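Local coordinates for putative transcriptional regulator TRANSCRIPTION REGULATOR protein (Rhizobium meliloti, PDB 5NLA) that binds c-di-GMP as the AraC-like transcriptional activator CuxR, probably recognising specific DNA sequences, and regulates extracellular polysaccharide production, at residues Q57-S62 / G84-L89; L98-V103 / L170-Y175; P105-E110 / G161-A166; D122-G127 / F152-Y157. All coordinates share one frame; numbering follows the deposited sequence.

Contact 1. Residues Q57-S62 / G84-L89; sequences QEQFRS and GFPAEL
The first turn of helix 59-67 is fastened to the loop leading into strand 88-94 by an edge-to-face pair of rings, Phe60 on Phe85, and by one amide grip from Gln59. The edge of Phe60 is turned to the face of Phe85, with ring centroids 5.1 Å apart and planes at 73°. The leading atom is Phe60 CD1, which stands above the middle of the Phe85 ring. Nearer the backbones, Phe60 CB and Phe85 CB meet at 3.8 Å, and Phe85 CB also lies against the start of the helix, 3.6 Å from Phe60 N. Gln59 runs out with its chain extended beyond CG (chi2 167°), which carries its amide to the loop: Phe85 N donates to Gln59 OE1 at 2.9 Å in a nearly straight bond, slightly tilted from the carbonyl plane. The other end of this amide, NE2, is bonded to Pro56 O, so both ends of the group are tied. Trp63 and Leu75 also pack against Phe85. With an alanine at Phe85, the Phe60 edge is likely to lose its facing ring, opening a gap beside Phe60 CD1 and Trp63. Gly84 has positive phi with an extended psi, where a CB would collide with the carbonyl O of the preceding residue. The chemistry is thus an apolar ring pair beside one directed bond, which together are likely to hold the loop against the helix.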
# COMPACT_ATOMS: atom_id res chain seq x y z
N GLN A 57 3.12 25.27 12.49
CA GLN A 57 2.22 25.21 13.67
C GLN A 57 0.79 24.63 13.46
O GLN A 57 0.26 23.98 14.38
CB GLN A 57 2.10 26.57 14.33
CG GLN A 57 1.38 26.53 15.68
CD GLN A 57 1.79 25.35 16.55
OE1 GLN A 57 0.98 24.49 16.88
NE2 GLN A 57 3.06 25.30 16.90
N GLU A 58 0.17 24.89 12.29
CA GLU A 58 -1.07 24.18 11.88
C GLU A 58 -0.72 23.00 10.97
O GLU A 58 -0.80 23.04 9.75
CB GLU A 58 -2.12 25.12 11.30
CG GLU A 58 -3.13 25.59 12.36
CD GLU A 58 -2.51 26.24 13.60
OE1 GLU A 58 -2.06 25.51 14.52
OE2 GLU A 58 -2.49 27.50 13.70
N GLN A 59 -0.37 21.92 11.67
CA GLN A 59 0.41 20.80 11.19
C GLN A 59 -0.47 19.67 10.64
O GLN A 59 -0.04 18.89 9.77
CB GLN A 59 1.25 20.29 12.37
CG GLN A 59 2.11 21.39 13.01
CD GLN A 59 2.72 21.04 14.36
OE1 GLN A 59 2.27 20.17 15.07
NE2 GLN A 59 3.75 21.76 14.71
N PHE A 60 -1.68 19.56 11.18
CA PHE A 60 -2.63 18.56 10.75
C PHE A 60 -3.01 18.81 9.31
O PHE A 60 -2.98 17.89 8.49
CB PHE A 60 -3.90 18.59 11.59
CG PHE A 60 -4.95 17.69 11.06
CD1 PHE A 60 -4.77 16.32 11.10
CD2 PHE A 60 -6.08 18.19 10.44
CE1 PHE A 60 -5.72 15.47 10.59
CE2 PHE A 60 -7.04 17.34 9.92
CZ PHE A 60 -6.85 15.98 10.00
N ARG A 61 -3.38 20.05 9.01
CA ARG A 61 -3.69 20.44 7.63
C ARG A 61 -2.56 20.04 6.66
O ARG A 61 -2.85 19.48 5.61
CB ARG A 61 -4.04 21.94 7.55
CG ARG A 61 -5.37 22.29 8.23
CD ARG A 61 -5.99 23.58 7.71
NE ARG A 61 -5.13 24.75 7.91
CZ ARG A 61 -5.14 25.57 8.97
NH1 ARG A 61 -5.97 25.40 10.00
NH2 ARG A 61 -4.29 26.60 9.00
N SER A 62 -1.30 20.28 7.02
CA SER A 62 -0.17 19.82 6.20
C SER A 62 -0.14 18.30 6.09
O SER A 62 -0.09 17.74 5.00
CB SER A 62 1.16 20.31 6.76
OG SER A 62 2.24 19.66 6.10
N GLY A 84 -1.96 21.24 17.69
CA GLY A 84 -0.85 20.76 16.89
C GLY A 84 -1.05 19.30 16.53
O GLY A 84 -2.01 18.66 16.97
N PHE A 85 -0.15 18.78 15.71
CA PHE A 85 -0.27 17.44 15.20
C PHE A 85 1.11 16.93 14.76
O PHE A 85 1.40 16.85 13.56
CB PHE A 85 -1.27 17.42 14.05
CG PHE A 85 -1.71 16.04 13.65
CD1 PHE A 85 -2.78 15.44 14.29
CD2 PHE A 85 -1.07 15.35 12.62
CE1 PHE A 85 -3.20 14.17 13.94
CE2 PHE A 85 -1.48 14.07 12.25
CZ PHE A 85 -2.54 13.47 12.92
N PRO A 86 1.97 16.57 15.73
CA PRO A 86 3.35 16.18 15.45
C PRO A 86 3.44 14.81 14.77
O PRO A 86 3.16 13.80 15.40
CB PRO A 86 3.99 16.14 16.83
CG PRO A 86 2.88 15.78 17.75
CD PRO A 86 1.61 16.30 17.14
N ALA A 87 3.85 14.80 13.50
CA ALA A 87 3.87 13.59 12.70
C ALA A 87 5.11 13.53 11.81
O ALA A 87 5.68 14.56 11.45
CB ALA A 87 2.60 13.46 11.87
N GLU A 88 5.51 12.30 11.48
CA GLU A 88 6.71 12.03 10.72
C GLU A 88 6.47 10.85 9.80
O GLU A 88 5.93 9.82 10.24
CB GLU A 88 7.87 11.68 11.64
CG GLU A 88 8.97 12.71 11.73
CD GLU A 88 10.26 12.12 12.29
OE1 GLU A 88 10.18 11.25 13.19
OE2 GLU A 88 11.34 12.51 11.81
N LEU A 89 6.85 11.01 8.54
CA LEU A 89 6.95 9.93 7.57
C LEU A 89 8.38 9.91 7.11
O LEU A 89 9.00 10.96 6.92
CB LEU A 89 6.04 10.18 6.37
CG LEU A 89 4.64 9.56 6.25
CD1 LEU A 89 4.44 8.97 4.85
CD2 LEU A 89 4.32 8.51 7.31

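Contact 2. Residues L98-V103 / L170-Y175; sequences LIVQQV and LLFMPY
Leu98-Val103 and Leu170-Met173 run antiparallel, their axes 4.9 Å apart at closest and their directions 155° apart, with Leu98/Phe172 and Val100/Leu170 as hydrogen-bonded pairs round the non-hydrogen-bonded pair Ile99/Leu171. Four backbone bonds join them; Phe172 N reaches Leu98 O at 2.9 Å, and Val100 N reaches Leu170 O at 2.8 Å. Leu98, Val100, Leu170 and Phe172 project from one face of the sheet. There the Phe172 ring, its CG anti to the carbonyl carbon (chi1 -65°), presents its edge to the opposite strand. Val100 CG2 comes up to that edge near the ring plane, 3.9 Å from Phe172 CE2, while Leu98 lies alongside with its CD2 4.1 Å from Phe172 CD2. Further along, the extended Gln102 chain crosses Leu170 and sets NE2 3.4 Å from Leu170 CD1; the same NE2 makes a weak hydrogen bond to Ser168 OG. The pair occupies the middle of a large antiparallel sheet: strand 88-94 flanks 97-104 on one side, strand 124-129 flanks 166-173 on the other, and Leu70, Leu155 and Leu377 pack on Phe172. Leu89 of strand 88-94, which touches Val100, also packs on Trp376 of helix 373-376.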
# COMPACT_ATOMS: atom_id res chain seq x y z
N LEU A 98 8.27 0.06 -1.32
CA LEU A 98 8.49 1.24 -0.48
C LEU A 98 8.33 0.91 1.01
O LEU A 98 7.28 0.42 1.45
CB LEU A 98 7.51 2.36 -0.87
CG LEU A 98 7.69 3.71 -0.15
CD1 LEU A 98 8.88 4.48 -0.68
CD2 LEU A 98 6.46 4.59 -0.24
N ILE A 99 9.38 1.20 1.78
CA ILE A 99 9.35 1.13 3.24
C ILE A 99 9.05 2.53 3.77
O ILE A 99 9.74 3.48 3.40
CB ILE A 99 10.70 0.70 3.85
CG1 ILE A 99 11.31 -0.51 3.13
CG2 ILE A 99 10.56 0.44 5.35
CD1 ILE A 99 10.50 -1.77 3.27
N VAL A 100 8.04 2.64 4.64
CA VAL A 100 7.73 3.92 5.29
C VAL A 100 7.71 3.78 6.80
O VAL A 100 6.97 2.97 7.34
CB VAL A 100 6.39 4.49 4.79
CG1 VAL A 100 5.96 5.70 5.61
CG2 VAL A 100 6.50 4.83 3.31
N GLN A 101 8.54 4.57 7.48
CA GLN A 101 8.49 4.71 8.93
C GLN A 101 7.55 5.87 9.28
O GLN A 101 7.83 7.03 8.94
CB GLN A 101 9.88 4.96 9.50
CG GLN A 101 10.80 3.74 9.38
CD GLN A 101 12.28 4.07 9.51
OE1 GLN A 101 12.83 4.86 8.74
NE2 GLN A 101 12.94 3.44 10.47
N GLN A 102 6.43 5.55 9.93
CA GLN A 102 5.42 6.52 10.30
C GLN A 102 5.34 6.72 11.81
O GLN A 102 5.27 5.74 12.57
CB GLN A 102 4.07 6.03 9.80
CG GLN A 102 2.92 6.98 10.04
CD GLN A 102 1.71 6.61 9.21
OE1 GLN A 102 1.06 7.47 8.61
NE2 GLN A 102 1.42 5.32 9.16
N VAL A 103 5.35 7.97 12.24
CA VAL A 103 5.01 8.32 13.62
C VAL A 103 3.91 9.36 13.56
O VAL A 103 4.06 10.39 12.90
CB VAL A 103 6.22 8.88 14.39
CG1 VAL A 103 5.81 9.27 15.81
CG2 VAL A 103 7.35 7.87 14.42
N LEU A 170 5.73 0.47 7.63
CA LEU A 170 4.77 0.11 6.58
C LEU A 170 5.48 -0.32 5.29
O LEU A 170 6.36 0.39 4.80
CB LEU A 170 3.90 1.33 6.25
CG LEU A 170 2.94 1.93 7.27
CD1 LEU A 170 2.26 3.15 6.64
CD2 LEU A 170 1.89 0.93 7.74
N LEU A 171 5.08 -1.47 4.74
CA LEU A 171 5.52 -1.94 3.42
C LEU A 171 4.42 -1.69 2.39
O LEU A 171 3.26 -2.08 2.58
CB LEU A 171 5.80 -3.45 3.44
CG LEU A 171 6.71 -4.01 4.52
CD1 LEU A 171 6.74 -5.53 4.45
CD2 LEU A 171 8.11 -3.44 4.38
N PHE A 172 4.79 -1.03 1.29
CA PHE A 172 3.90 -0.87 0.15
C PHE A 172 4.55 -1.62 -1.00
O PHE A 172 5.65 -1.27 -1.42
CB PHE A 172 3.72 0.59 -0.21
CG PHE A 172 3.03 1.42 0.84
CD1 PHE A 172 1.64 1.48 0.89
CD2 PHE A 172 3.76 2.22 1.74
CE1 PHE A 172 0.99 2.27 1.84
CE2 PHE A 172 3.12 3.02 2.68
CZ PHE A 172 1.73 3.04 2.74
N MET A 173 3.88 -2.66 -1.48
CA MET A 173 4.41 -3.57 -2.50
C MET A 173 3.56 -3.39 -3.77
O MET A 173 2.32 -3.49 -3.69
CB MET A 173 4.35 -5.02 -2.00
CG MET A 173 5.39 -5.37 -0.92
SD MET A 173 5.04 -6.82 0.11
CE MET A 173 3.58 -6.20 0.89
N PRO A 174 4.19 -3.12 -4.94
CA PRO A 174 3.40 -2.92 -6.16
C PRO A 174 2.65 -4.18 -6.58
O PRO A 174 3.17 -5.28 -6.38
CB PRO A 174 4.45 -2.57 -7.22
CG PRO A 174 5.70 -2.28 -6.49
CD PRO A 174 5.64 -3.02 -5.20
N TYR A 175 1.45 -4.02 -7.16
CA TYR A 175 0.54 -5.14 -7.44
C TYR A 175 1.24 -6.42 -7.88
O TYR A 175 0.95 -7.50 -7.38
CB TYR A 175 -0.48 -4.80 -8.54
CG TYR A 175 -1.54 -5.87 -8.66
CD1 TYR A 175 -2.53 -5.97 -7.69
CD2 TYR A 175 -1.54 -6.80 -9.69
CE1 TYR A 175 -3.49 -6.96 -7.74
CE2 TYR A 175 -2.50 -7.80 -9.74
CZ TYR A 175 -3.48 -7.87 -8.75
OH TYR A 175 -4.46 -8.83 -8.75

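Contact 3. Residues P105-E110 / G161-A166; sequences PAHSYE and GRMTDA
Tyr109 lies with its ring flat over Gly161 on the neighbouring antiparallel strand. From CB the side chain takes the position between the backbone N and the carbonyl carbon (chi1 50°), which folds the ring across the partner strand. CG passes over Gly161 O at 3.8 Å. On one flank CD1 meets Gly161 N, and CE1 comes 3.5 Å from Gly161 CA. On the other, CD2 faces Gly161 O, and CE2 reaches the next peptide, 3.5 Å from Arg162 C, with Met163 CE against its far side at 3.6 Å. Gly161 C lies over the centre of the ring, close to CZ as well, and the hydroxyl at the tip is hydrogen-bonded to Thr136 OG1 of strand 134-138. The glycine CA makes a CH-pi contact over the ring face; a CB there would run into the hydroxyl end. Backbone bonds link Tyr109 and Gly161 in both directions, and His107 and Met163 likewise. His107 has a similar first torsion (chi1 63°), which turns its ring back toward Pro105, where ND1 donates to Pro105 O at 2.9 Å, in the ring plane and almost straight. That bond would hold the imidazole's rotation; Met163 lies alongside the ring, its CG 3.5 Å from His107 CE1. Strand 72-74 borders 107-111, and 134-138 borders 159-163, flanking this pair within the sheet. An aromatic ring laid over a cross-strand glycine, as Tyr109 is on Gly161, is the arrangement known as aromatic rescue of glycine in antiparallel sheets.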
# COMPACT_ATOMS: atom_id res chain seq x y z
N PRO A 105 0.03 11.06 15.57
CA PRO A 105 -0.94 11.12 16.68
C PRO A 105 -2.26 10.43 16.34
O PRO A 105 -2.45 9.98 15.22
CB PRO A 105 -1.16 12.63 16.88
CG PRO A 105 -0.05 13.30 16.16
CD PRO A 105 0.29 12.40 15.02
N ALA A 106 -3.17 10.34 17.31
CA ALA A 106 -4.47 9.70 17.09
C ALA A 106 -5.23 10.45 16.03
O ALA A 106 -5.35 11.66 16.10
CB ALA A 106 -5.29 9.62 18.35
N HIS A 107 -5.71 9.73 15.02
CA HIS A 107 -6.56 10.31 13.98
C HIS A 107 -7.44 9.21 13.42
O HIS A 107 -7.30 8.04 13.79
CB HIS A 107 -5.71 10.94 12.87
CG HIS A 107 -4.86 9.95 12.15
ND1 HIS A 107 -3.73 9.39 12.71
CD2 HIS A 107 -5.01 9.36 10.94
CE1 HIS A 107 -3.21 8.52 11.87
NE2 HIS A 107 -3.96 8.48 10.79
N SER A 108 -8.36 9.60 12.55
CA SER A 108 -9.15 8.65 11.81
C SER A 108 -8.81 8.79 10.31
O SER A 108 -8.28 9.83 9.85
CB SER A 108 -10.63 8.85 12.10
OG SER A 108 -11.06 10.08 11.55
N TYR A 109 -9.08 7.71 9.57
CA TYR A 109 -8.69 7.61 8.17
C TYR A 109 -9.76 6.93 7.32
O TYR A 109 -10.48 6.03 7.77
CB TYR A 109 -7.34 6.86 8.04
CG TYR A 109 -7.27 5.54 8.80
CD1 TYR A 109 -7.73 4.36 8.22
CD2 TYR A 109 -6.77 5.49 10.10
CE1 TYR A 109 -7.66 3.16 8.91
CE2 TYR A 109 -6.70 4.28 10.80
CZ TYR A 109 -7.14 3.12 10.20
OH TYR A 109 -7.10 1.91 10.89
N GLU A 110 -9.87 7.38 6.07
CA GLU A 110 -10.75 6.74 5.09
C GLU A 110 -10.06 6.69 3.73
O GLU A 110 -9.51 7.70 3.28
CB GLU A 110 -12.07 7.49 4.97
CG GLU A 110 -13.08 6.80 4.07
CD GLU A 110 -14.49 7.34 4.20
OE1 GLU A 110 -14.68 8.44 4.78
OE2 GLU A 110 -15.43 6.66 3.71
N GLY A 161 -11.14 3.69 9.18
CA GLY A 161 -10.71 3.35 10.53
C GLY A 161 -10.22 4.48 11.40
O GLY A 161 -10.32 5.65 11.04
N ARG A 162 -9.72 4.09 12.55
CA ARG A 162 -9.13 5.01 13.51
C ARG A 162 -7.87 4.38 14.06
O ARG A 162 -7.80 3.15 14.23
CB ARG A 162 -10.07 5.26 14.69
CG ARG A 162 -11.49 5.70 14.33
CD ARG A 162 -12.35 6.03 15.55
NE ARG A 162 -11.91 5.36 16.78
CZ ARG A 162 -11.00 5.83 17.65
NH1 ARG A 162 -10.38 7.01 17.48
NH2 ARG A 162 -10.68 5.10 18.71
N MET A 163 -6.86 5.20 14.32
CA MET A 163 -5.78 4.75 15.17
C MET A 163 -5.53 5.71 16.32
O MET A 163 -5.77 6.91 16.27
CB MET A 163 -4.48 4.45 14.40
CG MET A 163 -3.88 5.60 13.63
SD MET A 163 -2.36 5.11 12.79
CE MET A 163 -3.17 4.45 11.36
N THR A 164 -5.04 5.11 17.38
CA THR A 164 -4.53 5.82 18.52
C THR A 164 -3.21 6.45 18.00
O THR A 164 -2.88 6.30 16.79
CB THR A 164 -4.40 4.79 19.68
OG1 THR A 164 -4.71 5.42 20.91
CG2 THR A 164 -3.05 4.16 19.76
N ASP A 165 -2.48 7.18 18.85
CA ASP A 165 -1.13 7.60 18.49
C ASP A 165 -0.29 6.34 18.30
O ASP A 165 -0.50 5.35 18.99
CB ASP A 165 -0.52 8.54 19.52
CG ASP A 165 -0.13 7.85 20.84
OD1 ASP A 165 -0.74 6.85 21.26
OD2 ASP A 165 0.80 8.36 21.49
N ALA A 166 0.62 6.34 17.34
CA ALA A 166 1.28 5.10 16.97
C ALA A 166 2.57 5.35 16.25
O ALA A 166 2.80 6.42 15.70
CB ALA A 166 0.36 4.25 16.11

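Contact 4. Residues D122-G127 / F152-Y157; sequences DHWNVG and FRSLGY
Leu155 CG is anti to its carbonyl carbon (chi1 -59°), which spreads the two methyls over His123 and Asn125, and Phe152 CG is anti to its amide (chi1 162°), which lays the ring beside Trp124. CD1 of Leu155 touches His123 CB at 3.8 Å, and CD2 touches Asn125 CB at 3.9 Å. Beside them Leu155 N gives a hydrogen bond of 2.9 Å to His123 O. Asn125 and Arg153 form the antiparallel hydrogen-bonded pair. Just after it the chain leaves the strand in a type I beta turn from Ser154 to Tyr157, overlapped by an ST turn in which Ser154 OG accepts from Gly156 N at 3.1 Å; OG is also bonded to Glu253. A glycine in place of Leu155 would probably open a gap against His123 CB and Asn125 CB and set the turn less firmly on the sheet. On the other face, Phe152 meets its neighbours by its rim: Val126 CG2 lies in the ring plane 3.8 Å from CD1, and Trp124 CE3 lies 3.8 Å from Phe152 CZ. Buried polar groups are answered by other parts of the chain, Asn125 ND2 by Leu171 O and Trp124 NE1 by Tyr175 O.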
# COMPACT_ATOMS: atom_id res chain seq x y z
N ASP A 122 -2.67 0.90 -5.96
CA ASP A 122 -3.26 -0.40 -5.62
C ASP A 122 -2.25 -1.33 -4.95
O ASP A 122 -2.36 -2.57 -5.02
CB ASP A 122 -3.81 -1.05 -6.88
CG ASP A 122 -2.75 -1.28 -7.94
OD1 ASP A 122 -1.61 -0.76 -7.80
OD2 ASP A 122 -3.06 -1.96 -8.93
N HIS A 123 -1.29 -0.74 -4.25
CA HIS A 123 -0.23 -1.50 -3.63
C HIS A 123 -0.84 -2.46 -2.61
O HIS A 123 -1.96 -2.25 -2.13
CB HIS A 123 0.77 -0.57 -2.93
CG HIS A 123 1.56 0.31 -3.85
ND1 HIS A 123 0.97 1.27 -4.65
CD2 HIS A 123 2.89 0.41 -4.07
CE1 HIS A 123 1.91 1.89 -5.35
NE2 HIS A 123 3.08 1.39 -5.01
N TRP A 124 -0.11 -3.53 -2.31
CA TRP A 124 -0.40 -4.37 -1.15
C TRP A 124 0.26 -3.67 0.03
O TRP A 124 1.46 -3.39 0.01
CB TRP A 124 0.18 -5.76 -1.32
CG TRP A 124 -0.17 -6.41 -2.62
CD1 TRP A 124 0.61 -6.47 -3.73
CD2 TRP A 124 -1.39 -7.09 -2.95
NE1 TRP A 124 -0.05 -7.14 -4.73
CE2 TRP A 124 -1.27 -7.53 -4.28
CE3 TRP A 124 -2.57 -7.35 -2.25
CZ2 TRP A 124 -2.28 -8.23 -4.92
CZ3 TRP A 124 -3.58 -8.04 -2.90
CH2 TRP A 124 -3.43 -8.48 -4.22
N ASN A 125 -0.52 -3.34 1.04
CA ASN A 125 -0.03 -2.62 2.21
C ASN A 125 0.07 -3.61 3.36
O ASN A 125 -0.90 -4.30 3.70
CB ASN A 125 -0.99 -1.48 2.55
CG ASN A 125 -0.39 -0.40 3.45
OD1 ASN A 125 -1.13 0.40 4.01
ND2 ASN A 125 0.93 -0.35 3.59
N VAL A 126 1.27 -3.72 3.92
CA VAL A 126 1.47 -4.45 5.17
C VAL A 126 2.09 -3.48 6.15
O VAL A 126 3.03 -2.77 5.81
CB VAL A 126 2.38 -5.65 4.95
CG1 VAL A 126 2.95 -6.16 6.26
CG2 VAL A 126 1.60 -6.74 4.23
N GLY A 127 1.55 -3.44 7.36
CA GLY A 127 1.99 -2.46 8.35
C GLY A 127 2.13 -3.07 9.72
O GLY A 127 1.20 -3.71 10.20
N PHE A 152 -2.73 -6.46 7.13
CA PHE A 152 -2.59 -6.61 5.69
C PHE A 152 -3.84 -6.06 4.99
O PHE A 152 -4.96 -6.34 5.41
CB PHE A 152 -2.35 -8.07 5.30
CG PHE A 152 -2.61 -8.34 3.85
CD1 PHE A 152 -1.71 -7.95 2.87
CD2 PHE A 152 -3.80 -8.96 3.45
CE1 PHE A 152 -1.97 -8.19 1.53
CE2 PHE A 152 -4.06 -9.20 2.12
CZ PHE A 152 -3.15 -8.81 1.16
N ARG A 153 -3.61 -5.31 3.91
CA ARG A 153 -4.67 -4.64 3.15
C ARG A 153 -4.21 -4.32 1.73
O ARG A 153 -3.08 -3.84 1.53
CB ARG A 153 -5.04 -3.30 3.82
CG ARG A 153 -6.21 -3.35 4.79
CD ARG A 153 -6.78 -1.97 5.03
NE ARG A 153 -5.80 -1.07 5.61
CZ ARG A 153 -5.42 -1.03 6.90
NH1 ARG A 153 -5.91 -1.88 7.82
NH2 ARG A 153 -4.51 -0.13 7.27
N SER A 154 -5.08 -4.56 0.74
CA SER A 154 -4.89 -3.94 -0.57
C SER A 154 -5.39 -2.51 -0.57
O SER A 154 -6.43 -2.19 0.02
CB SER A 154 -5.63 -4.69 -1.64
OG SER A 154 -5.39 -4.04 -2.87
N LEU A 155 -4.66 -1.64 -1.26
CA LEU A 155 -5.08 -0.26 -1.42
C LEU A 155 -6.11 -0.07 -2.55
O LEU A 155 -6.54 1.05 -2.81
CB LEU A 155 -3.86 0.63 -1.66
CG LEU A 155 -2.82 0.61 -0.55
CD1 LEU A 155 -1.70 1.57 -0.90
CD2 LEU A 155 -3.42 0.98 0.80
N GLY A 156 -6.49 -1.17 -3.20
CA GLY A 156 -7.59 -1.17 -4.16
C GLY A 156 -8.97 -1.39 -3.59
O GLY A 156 -9.97 -1.17 -4.30
N TYR A 157 -9.06 -1.86 -2.34
CA TYR A 157 -10.35 -1.96 -1.64
C TYR A 157 -10.47 -0.82 -0.64
O TYR A 157 -9.49 -0.46 0.02
CB TYR A 157 -10.49 -3.27 -0.87
CG TYR A 157 -10.89 -4.45 -1.70
CD1 TYR A 157 -12.13 -4.48 -2.35
CD2 TYR A 157 -10.06 -5.58 -1.81
CE1 TYR A 157 -12.50 -5.58 -3.11
CE2 TYR A 157 -10.43 -6.69 -2.56
CZ TYR A 157 -11.65 -6.69 -3.21
OH TYR A 157 -12.03 -7.79 -3.96

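How the contacts relate
Contacts 1, 2 and 4 all reach the large antiparallel sheet. Contacts 2 and 4 have centres 10 Å apart and meet where strands 166-173 and 124-129 run side by side; there Leu171 N and Val126 O, and Met173 O and Trp124 N, are probably hydrogen-bonded. Contact 1 joins contact 2 through Glu88 O and Val103 N, 2.8 Å apart, but its nearest atoms stay about 10 Å from contact 4. Contact 3 belongs to the second sheet, its centre about 17 Å from that of contact 2; Pro105 bridges it to Phe85 and Pro86 of contact 1. Two antiparallel sheets so connected are consistent with the cupin-like domain of AraC relatives.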